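PDB 1IOO: ribonuclease S-F11, which cleaves RNA as a T2-family ribonuclease and is associated with gametophytic self-incompatibility in Nicotiana alata. Local coordinates for residues Y132-Q135 against D136-A140; A13-C16 against Y17-C21; L70-E73 against Q74-R78. One frame throughout, in Å; residues are numbered along the deposited sequence.

Along the chain the three contacts come in series, none nesting within or crossing another. Interaction 2 is first: helix 12-18 ends there, and the Cys16-Cys21 disulfide ties the segment after it back onto the last turn. Interaction 3 follows, where the loop after helix 57-66 turns into helix 74-80. These two touch, with Phe15 CD2 3.6 Å from Leu70 CD1, so the end of one helix packs on the approach to another. Interaction 1 comes last, where strand 130-132 passes into helix 134-145. Its centre is about 33 Å from that of interaction 3, on the opposite side of the chain's centre.

Interaction 1: Y132-Q135 against D136-A140; sequences YTFQ and DIFDA
Thr133 OG1 is held from two directions at the start of helix 134-145: Asp136 N donates to it over 3.2 Å, and a water lies 2.8 Å from the same OG1. This is a threonine N-cap. The hydroxyl reaches the amide because chi1 (64°) places OG1 between the backbone N and the carbonyl carbon. Another water links the same two residues, accepting from Thr133 N at 2.9 Å and donating to Asp136 OD2 at 2.8 Å.

Two residues on, Gln135 reaches Asp139, one turn further along. Gln135 bends at chi2, and its NE2 donates to Asp139 OD1 over 2.9 Å. The acceptor lies close to the amide plane, whereas the donor stands above the carboxylate plane, 41° out of it, so the link is well aimed at one end only.

On another side of the helix the contact is apolar. Phe134 CE2 meets Phe138 CB at 4.0 Å, and the two rings lie obliquely, their planes 31° apart and centroids 5.9 Å apart. Phe134 also touches Ile151 of strand 150-154, as does Ile137. Lys188 makes a cation-pi contact with the Phe134 ring.

Backbone bonds from Ile137, Phe138 and Asp139 back to Thr133, Phe134 and Gln135 establish the regular turn. The chemistry implies a division of labour: Thr133 OG1 takes up Asp136 N and a water takes up Thr133 N, the phenylalanines and Ile137 seat the helix against the protein, and the Gln135-Asp139 bond ties two exposed side chains together across the first turn.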
loop_
_atom_site.group_PDB
_atom_site.type_symbol
_atom_site.label_atom_id
_atom_site.label_comp_id
_atom_site.label_asym_id
_atom_site.label_seq_id
_atom_site.Cartn_x
_atom_site.Cartn_y
_atom_site.Cartn_z
ATOM N N TYR A 132 -5.043 19.556 -0.471
ATOM C CA TYR A 132 -6.378 19.405 0.075
ATOM C C TYR A 132 -6.325 19.098 1.552
ATOM O O TYR A 132 -5.299 18.649 2.061
ATOM C CB TYR A 132 -7.080 18.261 -0.652
ATOM C CG TYR A 132 -6.966 18.377 -2.151
ATOM C CD1 TYR A 132 -5.828 17.924 -2.824
ATOM C CD2 TYR A 132 -7.979 18.974 -2.896
ATOM C CE1 TYR A 132 -5.703 18.069 -4.201
ATOM C CE2 TYR A 132 -7.866 19.120 -4.275
ATOM C CZ TYR A 132 -6.726 18.667 -4.921
ATOM O OH TYR A 132 -6.607 18.815 -6.283
ATOM N N THR A 133 -7.434 19.329 2.245
ATOM C CA THR A 133 -7.482 19.037 3.664
ATOM C C THR A 133 -7.466 17.540 3.897
ATOM O O THR A 133 -7.914 16.761 3.053
ATOM C CB THR A 133 -8.748 19.613 4.348
ATOM O OG1 THR A 133 -9.923 18.987 3.818
ATOM C CG2 THR A 133 -8.828 21.115 4.140
ATOM N N PHE A 134 -6.928 17.135 5.037
ATOM C CA PHE A 134 -6.886 15.731 5.386
ATOM C C PHE A 134 -8.286 15.130 5.369
ATOM O O PHE A 134 -8.498 14.041 4.832
ATOM C CB PHE A 134 -6.282 15.556 6.781
ATOM C CG PHE A 134 -6.379 14.157 7.308
ATOM C CD1 PHE A 134 -5.380 13.227 7.046
ATOM C CD2 PHE A 134 -7.491 13.763 8.045
ATOM C CE1 PHE A 134 -5.489 11.925 7.512
ATOM C CE2 PHE A 134 -7.608 12.461 8.515
ATOM C CZ PHE A 134 -6.605 11.542 8.247
ATOM N N GLN A 135 -9.243 15.859 5.940
ATOM C CA GLN A 135 -10.616 15.383 6.041
ATOM C C GLN A 135 -11.233 15.124 4.674
ATOM O O GLN A 135 -11.958 14.145 4.494
ATOM C CB GLN A 135 -11.477 16.386 6.813
ATOM C CG GLN A 135 -12.799 15.803 7.285
ATOM C CD GLN A 135 -12.605 14.646 8.248
ATOM O OE1 GLN A 135 -11.872 14.762 9.232
ATOM N NE2 GLN A 135 -13.264 13.525 7.975
ATOM N N ASP A 136 -10.969 16.007 3.714
ATOM C CA ASP A 136 -11.514 15.824 2.370
ATOM C C ASP A 136 -10.960 14.557 1.723
ATOM O O ASP A 136 -11.694 13.801 1.090
ATOM C CB ASP A 136 -11.221 17.043 1.493
ATOM C CG ASP A 136 -12.146 18.215 1.795
ATOM O OD1 ASP A 136 -13.096 18.036 2.585
ATOM O OD2 ASP A 136 -11.929 19.308 1.235
ATOM N N ILE A 137 -9.660 14.330 1.884
ATOM C CA ILE A 137 -9.040 13.126 1.351
ATOM C C ILE A 137 -9.607 11.888 2.048
ATOM O O ILE A 137 -10.021 10.928 1.399
ATOM C CB ILE A 137 -7.502 13.166 1.540
ATOM C CG1 ILE A 137 -6.914 14.296 0.696
ATOM C CG2 ILE A 137 -6.881 11.829 1.130
ATOM C CD1 ILE A 137 -5.459 14.600 1.007
ATOM N N PHE A 138 -9.631 11.936 3.377
ATOM C CA PHE A 138 -10.165 10.848 4.192
ATOM C C PHE A 138 -11.605 10.499 3.777
ATOM O O PHE A 138 -11.922 9.338 3.518
ATOM C CB PHE A 138 -10.125 11.270 5.665
ATOM C CG PHE A 138 -10.671 10.247 6.619
ATOM C CD1 PHE A 138 -9.824 9.349 7.260
ATOM C CD2 PHE A 138 -12.032 10.193 6.891
ATOM C CE1 PHE A 138 -10.333 8.409 8.164
ATOM C CE2 PHE A 138 -12.544 9.261 7.787
ATOM C CZ PHE A 138 -11.693 8.370 8.423
ATOM N N ASP A 139 -12.466 11.512 3.712
ATOM C CA ASP A 139 -13.866 11.301 3.344
ATOM C C ASP A 139 -14.002 10.641 1.969
ATOM O O ASP A 139 -14.806 9.727 1.789
ATOM C CB ASP A 139 -14.633 12.628 3.350
ATOM C CG ASP A 139 -14.903 13.148 4.754
ATOM O OD1 ASP A 139 -14.720 12.386 5.729
ATOM O OD2 ASP A 139 -15.320 14.322 4.882
ATOM N N ALA A 140 -13.224 11.112 1.000
ATOM C CA ALA A 140 -13.278 10.560 -0.346
ATOM C C ALA A 140 -12.932 9.069 -0.354
ATOM O O ALA A 140 -13.634 8.260 -0.961
ATOM C CB ALA A 140 -12.331 11.332 -1.260
HETATM O O HOH W 1 -9.492 20.584 0.589
HETATM O O HOH W 2 -12.200 20.031 5.062
#

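Interaction 2: A13-C16 against Y17-C21; sequences ASFC and YANHC
The ring of Phe15 takes Asn19 over one face and Cys21 at its edge, at a helix C-terminus closed by a disulfide. Helix 12-18 stops here, Asn19 being the first residue to leave helical backbone angles, and Cys16 and Cys21 bridge the exit.

Asn19 crosses Phe15 at about a right angle, with the amide and ring planes 42° apart. Its ND2 stands 3.3 Å above the plane of the Phe15 ring, displaced toward the rim, and Asn19 CB makes a CH-pi contact over the face, 4.3 Å from the centroid of the Phe15 ring. The same ND2 donates to Phe15 O over 3.0 Å, in the carbonyl plane and on a lone pair. Though bent at the hydrogen, that bond helps hold the amide over the ring, and a second one, to Tyr164 OH of strand 162-170, ties it to the sheet. With CG anti to the backbone N (chi1 -178°), Phe15 swings its ring forward along the chain, where Asn19 and Cys21 can meet it.

Cys21 SG lies almost in the ring plane, 3.6 Å from Phe15 CD2, a sulfur-aromatic contact at the edge. Phe15 also packs on Leu70, which by similarity helps bind the RNA 3'-phosphate, so this helix end borders the probable substrate site.

Main-chain bonds finish the turn: Ser14 O accepts from both Tyr17 N and Ala18 N. A water bridges the exit, donating to Cys16 O and accepting from Cys21 N. Cys16 SG and Cys21 SG are 2.0 Å apart, and the disulfide torsion is -89°, near the unstrained right angle.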
loop_
_atom_site.group_PDB
_atom_site.type_symbol
_atom_site.label_atom_id
_atom_site.label_comp_id
_atom_site.label_asym_id
_atom_site.label_seq_id
_atom_site.Cartn_x
_atom_site.Cartn_y
_atom_site.Cartn_z
ATOM N N ALA A 13 4.415 9.012 -7.440
ATOM C CA ALA A 13 5.014 10.333 -7.541
ATOM C C ALA A 13 5.609 10.768 -6.207
ATOM O O ALA A 13 6.693 11.349 -6.160
ATOM C CB ALA A 13 3.986 11.337 -8.023
ATOM N N SER A 14 4.902 10.483 -5.119
ATOM C CA SER A 14 5.391 10.843 -3.798
ATOM C C SER A 14 6.538 9.927 -3.371
ATOM O O SER A 14 7.556 10.388 -2.857
ATOM C CB SER A 14 4.258 10.769 -2.772
ATOM O OG SER A 14 4.693 11.214 -1.500
ATOM N N PHE A 15 6.375 8.627 -3.591
ATOM C CA PHE A 15 7.407 7.680 -3.206
ATOM C C PHE A 15 8.739 8.004 -3.875
ATOM O O PHE A 15 9.787 7.956 -3.237
ATOM C CB PHE A 15 7.006 6.249 -3.579
ATOM C CG PHE A 15 8.014 5.215 -3.160
ATOM C CD1 PHE A 15 7.933 4.616 -1.909
ATOM C CD2 PHE A 15 9.069 4.881 -4.001
ATOM C CE1 PHE A 15 8.893 3.694 -1.495
ATOM C CE2 PHE A 15 10.039 3.966 -3.603
ATOM C CZ PHE A 15 9.951 3.369 -2.345
ATOM N N CYS A 16 8.696 8.349 -5.158
ATOM C CA CYS A 16 9.923 8.615 -5.902
ATOM C C CYS A 16 10.488 10.002 -5.615
ATOM O O CYS A 16 11.603 10.324 -6.037
ATOM C CB CYS A 16 9.694 8.390 -7.388
ATOM S SG CYS A 16 9.441 6.615 -7.714
ATOM N N TYR A 17 9.727 10.824 -4.903
ATOM C CA TYR A 17 10.214 12.141 -4.523
ATOM C C TYR A 17 10.928 12.068 -3.175
ATOM O O TYR A 17 11.851 12.835 -2.904
ATOM C CB TYR A 17 9.058 13.144 -4.422
ATOM C CG TYR A 17 9.504 14.588 -4.480
ATOM C CD1 TYR A 17 9.922 15.157 -5.683
ATOM C CD2 TYR A 17 9.516 15.385 -3.335
ATOM C CE1 TYR A 17 10.339 16.480 -5.751
ATOM C CE2 TYR A 17 9.937 16.717 -3.393
ATOM C CZ TYR A 17 10.343 17.252 -4.604
ATOM O OH TYR A 17 10.738 18.568 -4.679
ATOM N N ALA A 18 10.508 11.118 -2.346
ATOM C CA ALA A 18 11.078 10.949 -1.017
ATOM C C ALA A 18 12.137 9.853 -0.994
ATOM O O ALA A 18 12.898 9.736 -0.032
ATOM C CB ALA A 18 9.978 10.617 -0.025
ATOM N N ASN A 19 12.180 9.046 -2.050
ATOM C CA ASN A 19 13.148 7.954 -2.131
ATOM C C ASN A 19 13.769 7.877 -3.512
ATOM O O ASN A 19 13.247 8.443 -4.471
ATOM C CB ASN A 19 12.461 6.614 -1.844
ATOM C CG ASN A 19 11.682 6.618 -0.545
ATOM O OD1 ASN A 19 12.262 6.627 0.542
ATOM N ND2 ASN A 19 10.360 6.616 -0.651
ATOM N N HIS A 20 14.895 7.179 -3.612
ATOM C CA HIS A 20 15.535 6.997 -4.899
ATOM C C HIS A 20 14.857 5.872 -5.666
ATOM O O HIS A 20 14.776 4.743 -5.179
ATOM C CB HIS A 20 17.017 6.668 -4.737
ATOM C CG HIS A 20 17.695 6.357 -6.033
ATOM N ND1 HIS A 20 17.836 7.290 -7.039
ATOM C CD2 HIS A 20 18.211 5.202 -6.515
ATOM C CE1 HIS A 20 18.407 6.721 -8.086
ATOM N NE2 HIS A 20 18.644 5.454 -7.794
ATOM N N CYS A 21 14.361 6.185 -6.858
ATOM C CA CYS A 21 13.680 5.193 -7.683
ATOM C C CYS A 21 14.487 4.832 -8.911
ATOM O O CYS A 21 15.119 5.687 -9.532
ATOM C CB CYS A 21 12.317 5.708 -8.148
ATOM S SG CYS A 21 11.057 5.733 -6.842
HETATM O O HOH W 3 13.831 8.909 -7.589
#

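Interaction 3: L70-E73 against Q74-R78; sequences LKFE and QDYGR
Phe72 and Tyr76 lie side by side and point the same way, their rings tilted by 25° and slid so far apart that they barely overlap. The centroids of the Phe72 and Tyr76 rings are 5.8 Å apart, too offset for a true stack. The touch is made rim to rim: Phe72 CD2 is 3.7 Å from Tyr76 CD2 and 4.0 Å from Tyr76 CE2, and the two CD2 atoms each approach the other residue's ring obliquely. Beyond the pair, both aromatic side chains also touch Pro82 at the start of helix 82-92, and Phe72 reaches Ser83 as well.

Different first torsions bring the two rings alongside. Phe72 has CG anti to its carbonyl carbon (chi1 -58°), while Tyr76, the third residue of the helix, has CG opposite the backbone N (chi1 -169°).

Between them the chain enters helix 74-80, with Glu73 at the N-cap position. Glu73 O accepts from Gly77 N over 2.8 Å, the bond that opens the helix, and Arg78 N donates in the same manner to Gln74 O at 2.9 Å. The Glu73 side chain bends at chi2, bringing OE2 to 4.5 Å from Tyr76 CB, a loose approach. With Asp75 it places negative charge near the helix N-terminus, which would probably suit the helix dipole.

This corner of the RNase T2 fold adjoins residues inferred by similarity to hold the RNA 3'-phosphate. Leu70, three residues before Glu73, is one of them. Gln69, another of them, donates through NE2 to Gly77 O. On helix 57-66, Asp64 is packed against by Gln74, which places the start of helix 74-80 beside it.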
loop_
_atom_site.group_PDB
_atom_site.type_symbol
_atom_site.label_atom_id
_atom_site.label_comp_id
_atom_site.label_asym_id
_atom_site.label_seq_id
_atom_site.Cartn_x
_atom_site.Cartn_y
_atom_site.Cartn_z
ATOM N N LEU A 70 9.718 -0.133 -7.198
ATOM C CA LEU A 70 10.211 1.167 -7.643
ATOM C C LEU A 70 11.691 1.425 -7.360
ATOM O O LEU A 70 12.317 2.197 -8.080
ATOM C CB LEU A 70 9.369 2.268 -6.995
ATOM C CG LEU A 70 7.875 2.210 -7.330
ATOM C CD1 LEU A 70 7.126 3.228 -6.484
ATOM C CD2 LEU A 70 7.674 2.473 -8.815
ATOM N N LYS A 71 12.252 0.799 -6.334
ATOM C CA LYS A 71 13.646 1.078 -5.959
ATOM C C LYS A 71 14.670 0.301 -6.788
ATOM O O LYS A 71 15.868 0.576 -6.695
ATOM C CB LYS A 71 13.858 0.759 -4.476
ATOM C CG LYS A 71 13.142 1.708 -3.533
ATOM C CD LYS A 71 12.740 1.024 -2.234
ATOM C CE LYS A 71 13.930 0.518 -1.444
ATOM N NZ LYS A 71 13.476 -0.134 -0.177
ATOM N N PHE A 72 14.222 -0.643 -7.607
ATOM C CA PHE A 72 15.167 -1.457 -8.366
ATOM C C PHE A 72 14.905 -1.434 -9.854
ATOM O O PHE A 72 13.780 -1.212 -10.302
ATOM C CB PHE A 72 15.114 -2.916 -7.883
ATOM C CG PHE A 72 15.415 -3.084 -6.425
ATOM C CD1 PHE A 72 14.417 -2.940 -5.465
ATOM C CD2 PHE A 72 16.712 -3.366 -6.010
ATOM C CE1 PHE A 72 14.710 -3.075 -4.110
ATOM C CE2 PHE A 72 17.014 -3.503 -4.661
ATOM C CZ PHE A 72 16.019 -3.358 -3.710
ATOM N N GLU A 73 15.969 -1.655 -10.617
ATOM C CA GLU A 73 15.864 -1.766 -12.057
ATOM C C GLU A 73 14.873 -2.870 -12.404
ATOM O O GLU A 73 14.703 -3.817 -11.631
ATOM C CB GLU A 73 17.232 -2.112 -12.654
ATOM C CG GLU A 73 18.310 -1.038 -12.502
ATOM C CD GLU A 73 19.160 -1.180 -11.234
ATOM O OE1 GLU A 73 20.335 -0.751 -11.272
ATOM O OE2 GLU A 73 18.666 -1.703 -10.211
ATOM N N GLN A 74 14.222 -2.758 -13.556
ATOM C CA GLN A 74 13.234 -3.748 -13.963
ATOM C C GLN A 74 13.820 -5.162 -14.038
ATOM O O GLN A 74 13.205 -6.112 -13.554
ATOM C CB GLN A 74 12.621 -3.371 -15.314
ATOM C CG GLN A 74 11.573 -4.359 -15.781
ATOM C CD GLN A 74 10.739 -3.824 -16.923
ATOM O OE1 GLN A 74 11.156 -2.912 -17.635
ATOM N NE2 GLN A 74 9.556 -4.396 -17.110
ATOM N N ASP A 75 14.997 -5.312 -14.641
ATOM C CA ASP A 75 15.597 -6.639 -14.774
ATOM C C ASP A 75 15.871 -7.266 -13.410
ATOM O O ASP A 75 15.459 -8.396 -13.146
ATOM C CB ASP A 75 16.880 -6.582 -15.610
ATOM C CG ASP A 75 17.474 -7.961 -15.862
ATOM O OD1 ASP A 75 16.701 -8.931 -16.020
ATOM O OD2 ASP A 75 18.715 -8.075 -15.916
ATOM N N TYR A 76 16.553 -6.529 -12.539
ATOM C CA TYR A 76 16.844 -7.042 -11.202
ATOM C C TYR A 76 15.552 -7.324 -10.434
ATOM O O TYR A 76 15.426 -8.341 -9.749
ATOM C CB TYR A 76 17.697 -6.042 -10.414
ATOM C CG TYR A 76 18.237 -6.633 -9.137
ATOM C CD1 TYR A 76 19.379 -7.433 -9.155
ATOM C CD2 TYR A 76 17.572 -6.455 -7.922
ATOM C CE1 TYR A 76 19.847 -8.047 -8.002
ATOM C CE2 TYR A 76 18.032 -7.070 -6.758
ATOM C CZ TYR A 76 19.169 -7.865 -6.810
ATOM O OH TYR A 76 19.615 -8.496 -5.667
ATOM N N GLY A 77 14.593 -6.413 -10.549
ATOM C CA GLY A 77 13.329 -6.600 -9.868
ATOM C C GLY A 77 12.618 -7.876 -10.288
ATOM O O GLY A 77 12.144 -8.633 -9.443
ATOM N N ARG A 78 12.560 -8.123 -11.593
ATOM C CA ARG A 78 11.866 -9.293 -12.126
ATOM C C ARG A 78 12.613 -10.590 -11.838
ATOM O O ARG A 78 11.997 -11.639 -11.649
ATOM C CB ARG A 78 11.687 -9.153 -13.638
ATOM C CG ARG A 78 10.666 -8.112 -14.072
ATOM C CD ARG A 78 10.626 -8.019 -15.588
ATOM N NE ARG A 78 10.206 -9.281 -16.186
ATOM C CZ ARG A 78 8.937 -9.635 -16.370
ATOM N NH1 ARG A 78 7.958 -8.815 -16.014
ATOM N NH2 ARG A 78 8.647 -10.822 -16.891
#